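Side-chain contacts in lactoylglutathione lyase (Pseudomonas aeruginosa, PDB 4MTS), which belongs to the glyoxalase/bleomycin resistance/dioxygenase superfamily and binds nickel and zinc ions in its two-chain assembly: residues A[32-35]-A[40-43]; A[84-89]-A[98-103]; A[112-115]-A[119-122]. All coordinates share one frame; numbering follows the deposited sequence.

Interaction 1 (A[32-35]-A[40-43]); sequences RDYP and TLAF
Backbone pairing joins Arg-32 to Leu-41, and a side-chain bond joins their neighbours Asp-33 and Thr-40, near the turn end of an antiparallel hairpin. The main-chain bonds form a closed pair: Arg-32 N donates to Leu-41 O (2.9 Å), and Leu-41 N returns to Arg-32 O (2.8 Å), each nearly straight at 166°. Arg-32 O also receives a CA-H...O contact from Thr-40 CA at 3.2 Å.

The polar side-chain contact lies at the next, non-hydrogen-bonded pair. Thr-40 OG1 donates to Asp-33 OD1 over 2.7 Å, reaching the oxygen from above the carboxylate plane, 64° out of it. The Thr-40 methyl, CG2, lies 3.4 Å from Asp-33 CG, so both branches of the threonine touch the acid. Asp-33 CG stands beside its own backbone N, anti to the carbonyl carbon (chi1 -69°), and the carboxylate end leans toward the partner strand. A salt bridge from Asp-33 OD2 to Arg-31 holds the second oxygen, while Thr-40 OG1 is also hydrogen-bonded to Trp-61 NE1.

Apolar contact is slight and belongs to the face carrying Leu-41. Leu-41 CD1 meets the edge of the Tyr-34 ring, 4.2 Å from CE2 of that tyrosine, and Gln-104 of the second subunit packs on both residues.

Within the sheet, strand 39-45 has strand 27-34 along one edge and strand 54-60 along the other, where Thr-40 and Ala-42 bond to His-59 and Leu-57. Helix 13-23 covers the Thr-40 and Ala-42 face through Leu-13 and Leu-17.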
loop_
_atom_site.group_PDB
_atom_site.type_symbol
_atom_site.label_atom_id
_atom_site.label_comp_id
_atom_site.label_asym_id
_atom_site.label_seq_id
_atom_site.Cartn_x
_atom_site.Cartn_y
_atom_site.Cartn_z
ATOM N N ARG A 32 15.332 8.485 -7.062
ATOM C CA ARG A 32 15.418 9.806 -7.683
ATOM C C ARG A 32 15.485 10.854 -6.566
ATOM O O ARG A 32 14.607 10.880 -5.702
ATOM C CB ARG A 32 14.217 10.079 -8.618
ATOM C CG ARG A 32 14.050 9.107 -9.813
ATOM C CD ARG A 32 15.086 9.316 -10.938
ATOM N NE ARG A 32 14.861 8.360 -12.035
ATOM C CZ ARG A 32 15.429 7.158 -12.157
ATOM N NH1 ARG A 32 16.281 6.724 -11.247
ATOM N NH2 ARG A 32 15.127 6.374 -13.187
ATOM N N ASP A 33 16.544 11.701 -6.567
ATOM C CA ASP A 33 16.751 12.775 -5.570
ATOM C C ASP A 33 16.667 14.103 -6.339
ATOM O O ASP A 33 17.406 14.298 -7.292
ATOM C CB ASP A 33 18.127 12.672 -4.891
ATOM C CG ASP A 33 18.306 11.492 -3.961
ATOM O OD1 ASP A 33 18.391 11.710 -2.750
ATOM O OD2 ASP A 33 18.406 10.348 -4.460
ATOM N N TYR A 34 15.717 14.962 -5.983
ATOM C CA TYR A 34 15.474 16.229 -6.682
ATOM C C TYR A 34 15.862 17.417 -5.806
ATOM O O TYR A 34 15.060 17.828 -4.962
ATOM C CB TYR A 34 13.992 16.366 -7.057
ATOM C CG TYR A 34 13.493 15.229 -7.903
ATOM C CD1 TYR A 34 13.727 15.203 -9.275
ATOM C CD2 TYR A 34 12.832 14.150 -7.331
ATOM C CE1 TYR A 34 13.248 14.166 -10.065
ATOM C CE2 TYR A 34 12.388 13.082 -8.105
ATOM C CZ TYR A 34 12.576 13.110 -9.477
ATOM O OH TYR A 34 12.193 12.036 -10.237
ATOM N N PRO A 35 17.051 18.016 -6.017
ATOM C CA PRO A 35 17.426 19.190 -5.202
ATOM C C PRO A 35 16.502 20.385 -5.442
ATOM O O PRO A 35 16.296 21.197 -4.536
ATOM C CB PRO A 35 18.899 19.454 -5.582
ATOM C CG PRO A 35 19.100 18.801 -6.886
ATOM C CD PRO A 35 18.121 17.632 -6.971
ATOM N N THR A 40 13.294 13.038 -2.113
ATOM C CA THR A 40 13.838 11.864 -2.756
ATOM C C THR A 40 12.712 10.834 -2.800
ATOM O O THR A 40 11.954 10.732 -1.834
ATOM C CB THR A 40 14.979 11.277 -1.915
ATOM O OG1 THR A 40 15.994 12.259 -1.725
ATOM C CG2 THR A 40 15.595 10.030 -2.553
ATOM N N LEU A 41 12.675 10.044 -3.871
ATOM C CA LEU A 41 11.745 8.911 -4.009
ATOM C C LEU A 41 12.591 7.664 -4.142
ATOM O O LEU A 41 13.654 7.688 -4.778
ATOM C CB LEU A 41 10.933 9.000 -5.311
ATOM C CG LEU A 41 10.263 10.246 -5.697
ATOM C CD1 LEU A 41 9.614 10.050 -7.036
ATOM C CD2 LEU A 41 9.246 10.662 -4.622
ATOM N N ALA A 42 12.132 6.557 -3.593
ATOM C CA ALA A 42 12.873 5.297 -3.804
ATOM C C ALA A 42 11.802 4.213 -3.962
ATOM O O ALA A 42 10.864 4.170 -3.163
ATOM C CB ALA A 42 13.760 4.990 -2.602
ATOM N N PHE A 43 11.920 3.391 -4.999
ATOM C CA PHE A 43 10.985 2.298 -5.274
ATOM C C PHE A 43 11.739 1.012 -4.949
ATOM O O PHE A 43 12.850 0.776 -5.449
ATOM C CB PHE A 43 10.488 2.348 -6.739
ATOM C CG PHE A 43 9.606 3.549 -7.054
ATOM C CD1 PHE A 43 10.165 4.780 -7.371
ATOM C CD2 PHE A 43 8.217 3.420 -7.100
ATOM C CE1 PHE A 43 9.347 5.883 -7.680
ATOM C CE2 PHE A 43 7.402 4.524 -7.380
ATOM C CZ PHE A 43 7.974 5.746 -7.659
#

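Interaction 2 (A[84-89]-A[98-103]); sequences VTCARA and REAGLM
Cys-86 points from helix 82-91 toward Glu-99 and Ala-100. Its CB lies against the glutamate carboxylate, 3.5 Å from Glu-99 OE1 and 4.1 Å from Glu-99 OE2, a van der Waals contact between a methylene and a charged group. One bond further out, a first torsion of -73° swings SG away from the carbonyl carbon of Cys-86 and toward Ala-100. There the sulfur comes to 3.9 Å from Ala-100 N and 4.4 Å from Ala-100 CB. No hydrogen bond crosses the contact; Ala-100 N is buried here and has no partner in the model.

The carboxylate reaches the helix because the Glu-99 chain bends at its second torsion (chi2 58°). Its polar partner is Arg-90, on the same helix, which forms a salt bridge with OE1. The acid thus combines an ionic tie with packing on Cys-86.

Beyond the corner at Ala-100 the chain runs on into strand 101-102. Helix 82-91 lies against the end of strand 95-99, with Ala-100 also touching Ala-82 and Ala-83, and Cys-86 also touches Ala-111 of the adjoining strand 109-114.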
loop_
_atom_site.group_PDB
_atom_site.type_symbol
_atom_site.label_atom_id
_atom_site.label_comp_id
_atom_site.label_asym_id
_atom_site.label_seq_id
_atom_site.Cartn_x
_atom_site.Cartn_y
_atom_site.Cartn_z
ATOM N N VAL A 84 11.504 -17.803 10.116
ATOM C CA VAL A 84 12.854 -17.498 9.606
ATOM C C VAL A 84 12.982 -15.983 9.292
ATOM O O VAL A 84 13.953 -15.347 9.706
ATOM C CB VAL A 84 13.225 -18.403 8.411
ATOM C CG1 VAL A 84 14.458 -17.877 7.677
ATOM C CG2 VAL A 84 13.450 -19.848 8.873
ATOM N N THR A 85 11.993 -15.411 8.597
ATOM C CA THR A 85 12.015 -13.965 8.313
ATOM C C THR A 85 12.000 -13.139 9.619
ATOM O O THR A 85 12.743 -12.165 9.717
ATOM C CB THR A 85 10.947 -13.600 7.290
ATOM O OG1 THR A 85 11.106 -14.487 6.198
ATOM C CG2 THR A 85 11.082 -12.155 6.767
ATOM N N CYS A 86 11.197 -13.555 10.644
ATOM C CA CYS A 86 11.156 -12.875 11.941
ATOM C C CYS A 86 12.505 -12.890 12.622
ATOM O O CYS A 86 12.920 -11.878 13.181
ATOM C CB CYS A 86 10.099 -13.502 12.844
ATOM S SG CYS A 86 8.404 -13.101 12.370
ATOM N N ALA A 87 13.133 -14.074 12.668
ATOM C CA ALA A 87 14.423 -14.297 13.321
ATOM C C ALA A 87 15.514 -13.426 12.648
ATOM O O ALA A 87 16.365 -12.881 13.351
ATOM C CB ALA A 87 14.784 -15.779 13.243
ATOM N N ARG A 88 15.432 -13.252 11.306
ATOM C CA ARG A 88 16.352 -12.403 10.519
ATOM C C ARG A 88 16.154 -10.934 10.952
ATOM O O ARG A 88 17.129 -10.261 11.297
ATOM C CB ARG A 88 16.128 -12.600 9.014
ATOM C CG ARG A 88 17.113 -11.840 8.115
ATOM C CD ARG A 88 16.778 -12.001 6.643
ATOM N NE ARG A 88 17.560 -11.096 5.796
ATOM C CZ ARG A 88 18.458 -11.485 4.894
ATOM N NH1 ARG A 88 18.699 -12.777 4.698
ATOM N NH2 ARG A 88 19.119 -10.585 4.175
ATOM N N ALA A 89 14.890 -10.453 10.983
ATOM C CA ALA A 89 14.574 -9.088 11.438
ATOM C C ALA A 89 15.095 -8.853 12.842
ATOM O O ALA A 89 15.757 -7.848 13.087
ATOM C CB ALA A 89 13.063 -8.854 11.413
ATOM N N ARG A 98 4.520 -9.226 16.258
ATOM C CA ARG A 98 3.777 -10.476 16.393
ATOM C C ARG A 98 4.579 -11.552 15.701
ATOM O O ARG A 98 4.739 -11.515 14.470
ATOM C CB ARG A 98 2.337 -10.365 15.817
ATOM C CG ARG A 98 1.530 -11.642 15.983
ATOM C CD ARG A 98 0.285 -11.676 15.125
ATOM N NE ARG A 98 -0.603 -12.790 15.487
ATOM C CZ ARG A 98 -0.486 -14.040 15.040
ATOM N NH1 ARG A 98 0.505 -14.372 14.220
ATOM N NH2 ARG A 98 -1.352 -14.969 15.420
ATOM N N GLU A 99 5.109 -12.513 16.507
ATOM C CA GLU A 99 5.907 -13.640 16.060
ATOM C C GLU A 99 5.041 -14.559 15.234
ATOM O O GLU A 99 3.849 -14.712 15.519
ATOM C CB GLU A 99 6.494 -14.412 17.290
ATOM C CG GLU A 99 7.246 -15.711 16.968
ATOM C CD GLU A 99 8.432 -15.567 16.027
ATOM O OE1 GLU A 99 9.065 -14.486 16.039
ATOM O OE2 GLU A 99 8.703 -16.509 15.247
ATOM N N ALA A 100 5.645 -15.182 14.227
ATOM C CA ALA A 100 5.048 -16.183 13.351
ATOM C C ALA A 100 4.242 -17.230 14.135
ATOM O O ALA A 100 4.716 -17.784 15.141
ATOM C CB ALA A 100 6.135 -16.879 12.565
ATOM N N GLY A 101 3.019 -17.444 13.689
ATOM C CA GLY A 101 2.086 -18.380 14.305
ATOM C C GLY A 101 0.769 -18.348 13.573
ATOM O O GLY A 101 0.577 -17.501 12.698
ATOM N N LEU A 102 -0.155 -19.259 13.911
ATOM C CA LEU A 102 -1.447 -19.270 13.214
ATOM C C LEU A 102 -2.264 -18.028 13.528
ATOM O O LEU A 102 -2.224 -17.541 14.657
ATOM C CB LEU A 102 -2.250 -20.559 13.482
ATOM C CG LEU A 102 -1.636 -21.888 12.990
ATOM C CD1 LEU A 102 -2.565 -23.063 13.288
ATOM C CD2 LEU A 102 -1.406 -21.889 11.503
ATOM N N MET A 103 -2.943 -17.471 12.499
ATOM C CA MET A 103 -3.809 -16.297 12.622
ATOM C C MET A 103 -4.919 -16.640 13.632
ATOM O O MET A 103 -5.422 -17.766 13.614
ATOM C CB MET A 103 -4.410 -15.959 11.239
ATOM C CG MET A 103 -5.168 -14.646 11.180
ATOM S SD MET A 103 -5.898 -14.395 9.538
ATOM C CE MET A 103 -7.182 -13.210 9.948
#

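Interaction 3 (A[112-115]-A[119-122]); sequences FLED and YKVE. With NI (nickel (II) ion), chain E.
Phe-112 lays its ring alongside the Glu-122 side chain, its partner in a non-hydrogen-bonded pair. Glu-122 CA sits over one ring face, 4.1 Å from the centroid, in a CH-pi contact. Further out, Phe-112 CZ approaches Glu-122 OE2 to 3.2 Å, with ring and carboxylate planes 55° apart. CG of Glu-122 stands anti to its backbone N (chi1 -179°) and the chain stays extended, carrying OE1 to the nickel ion at 2.1 Å.

Leu-113 is the hydrogen-bonded partner of Val-121: its N donates to Val-121 O at 2.8 Å, and Val-121 N returns to Leu-113 O at 2.9 Å. Their side chains share the opposite face, where Phe-19 of helix 13-23 packs on both. Glu-114 lies across from Lys-120, its CG 4.3 Å from the lysine CG; the charged ends remain apart.

Asp-115 closes the hairpin twice. Its N donates to Tyr-119 O (2.9 Å), and its OD1 accepts a hydrogen bond from Tyr-119 N (2.9 Å) from above the carboxylate plane. The carboxylate stands at the edge of the tyrosine ring, with the two planes nearly perpendicular. Tyr-20 OH hydrogen-bonds to Asp-115 OD2, whereas Tyr-119 OH hydrogen-bonds to Arg-9 O.

This beta hairpin presents a metal ligand. Glu-122 and His-74 meet His-5 and Glu-56 of the second subunit around nickel, a metal site shared between two chains as in dimeric members of the glyoxalase superfamily.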
loop_
_atom_site.group_PDB
_atom_site.type_symbol
_atom_site.label_atom_id
_atom_site.label_comp_id
_atom_site.label_asym_id
_atom_site.label_seq_id
_atom_site.Cartn_x
_atom_site.Cartn_y
_atom_site.Cartn_z
ATOM N N PHE A 112 4.076 -10.166 12.086
ATOM C CA PHE A 112 4.093 -8.743 11.852
ATOM C C PHE A 112 5.400 -8.145 12.250
ATOM O O PHE A 112 5.916 -8.419 13.350
ATOM C CB PHE A 112 2.967 -8.025 12.592
ATOM C CG PHE A 112 1.689 -7.959 11.793
ATOM C CD1 PHE A 112 1.424 -6.873 10.965
ATOM C CD2 PHE A 112 0.743 -8.970 11.882
ATOM C CE1 PHE A 112 0.216 -6.783 10.272
ATOM C CE2 PHE A 112 -0.456 -8.892 11.166
ATOM C CZ PHE A 112 -0.703 -7.803 10.361
ATOM N N LEU A 113 5.907 -7.279 11.378
ATOM C CA LEU A 113 7.132 -6.528 11.666
ATOM C C LEU A 113 6.751 -5.071 11.668
ATOM O O LEU A 113 5.694 -4.697 11.134
ATOM C CB LEU A 113 8.174 -6.728 10.533
ATOM C CG LEU A 113 8.524 -8.144 10.046
ATOM C CD1 LEU A 113 9.634 -8.077 8.952
ATOM C CD2 LEU A 113 8.993 -9.026 11.218
ATOM N N GLU A 114 7.638 -4.219 12.213
ATOM C CA GLU A 114 7.470 -2.796 12.040
ATOM C C GLU A 114 8.737 -2.299 11.426
ATOM O O GLU A 114 9.826 -2.699 11.860
ATOM C CB GLU A 114 7.172 -2.048 13.318
ATOM C CG GLU A 114 5.694 -1.947 13.622
ATOM C CD GLU A 114 5.447 -1.118 14.869
ATOM O OE1 GLU A 114 4.295 -1.116 15.360
ATOM O OE2 GLU A 114 6.409 -0.489 15.368
ATOM N N ASP A 115 8.625 -1.440 10.411
ATOM C CA ASP A 115 9.820 -0.850 9.804
ATOM C C ASP A 115 10.324 0.273 10.737
ATOM O O ASP A 115 9.692 0.583 11.775
ATOM C CB ASP A 115 9.498 -0.329 8.353
ATOM C CG ASP A 115 8.698 0.967 8.196
ATOM O OD1 ASP A 115 8.455 1.661 9.213
ATOM O OD2 ASP A 115 8.426 1.346 7.058
ATOM N N TYR A 119 5.758 1.663 10.362
ATOM C CA TYR A 119 4.755 1.092 9.456
ATOM C C TYR A 119 4.765 -0.404 9.616
ATOM O O TYR A 119 5.838 -1.022 9.750
ATOM C CB TYR A 119 5.067 1.438 8.003
ATOM C CG TYR A 119 4.968 2.906 7.708
ATOM C CD1 TYR A 119 3.733 3.554 7.701
ATOM C CD2 TYR A 119 6.102 3.653 7.401
ATOM C CE1 TYR A 119 3.626 4.908 7.402
ATOM C CE2 TYR A 119 6.006 5.010 7.082
ATOM C CZ TYR A 119 4.759 5.623 7.055
ATOM O OH TYR A 119 4.615 6.941 6.733
ATOM N N LYS A 120 3.567 -0.996 9.624
ATOM C CA LYS A 120 3.388 -2.434 9.813
ATOM C C LYS A 120 3.565 -3.218 8.540
ATOM O O LYS A 120 3.034 -2.835 7.484
ATOM C CB LYS A 120 1.959 -2.715 10.362
ATOM C CG LYS A 120 1.781 -2.238 11.806
ATOM C CD LYS A 120 0.448 -2.696 12.388
ATOM C CE LYS A 120 0.104 -1.969 13.672
ATOM N NZ LYS A 120 -1.357 -2.008 13.962
ATOM N N VAL A 121 4.335 -4.305 8.630
ATOM C CA VAL A 121 4.564 -5.231 7.527
ATOM C C VAL A 121 4.016 -6.579 7.951
ATOM O O VAL A 121 4.436 -7.143 8.964
ATOM C CB VAL A 121 6.062 -5.309 7.099
ATOM C CG1 VAL A 121 6.249 -6.340 5.998
ATOM C CG2 VAL A 121 6.581 -3.941 6.658
ATOM N N GLU A 122 3.048 -7.070 7.193
ATOM C CA GLU A 122 2.425 -8.362 7.463
ATOM C C GLU A 122 3.139 -9.424 6.650
ATOM O O GLU A 122 3.238 -9.327 5.415
ATOM C CB GLU A 122 0.939 -8.277 7.064
ATOM C CG GLU A 122 0.131 -9.556 7.306
ATOM C CD GLU A 122 -1.346 -9.341 7.056
ATOM O OE1 GLU A 122 -1.702 -8.985 5.914
ATOM O OE2 GLU A 122 -2.135 -9.411 8.027
HETATM NI NI NI E . -3.432 -7.964 5.239
#

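In the fold
Interactions 1, 2 and 3 follow one another along the chain. Interaction 1 belongs to the sheet of strands 2-9, 54-60, 39-45 and 27-34; interactions 2 and 3 involve the second sheet. The centres of interactions 1 and 2 lie about 32 Å apart, on opposite sides of the chain's centre, and those of 1 and 3 are about 23 Å apart, without touching. Interactions 2 and 3, about 11 Å between centres, do meet: Leu-113 packs on Cys-86 and Ala-89, and strand 95-99 neighbours strand 109-114. All three have residues touching the second subunit, interaction 2 through Met-103, so hairpins from both sheets contribute to the dimer.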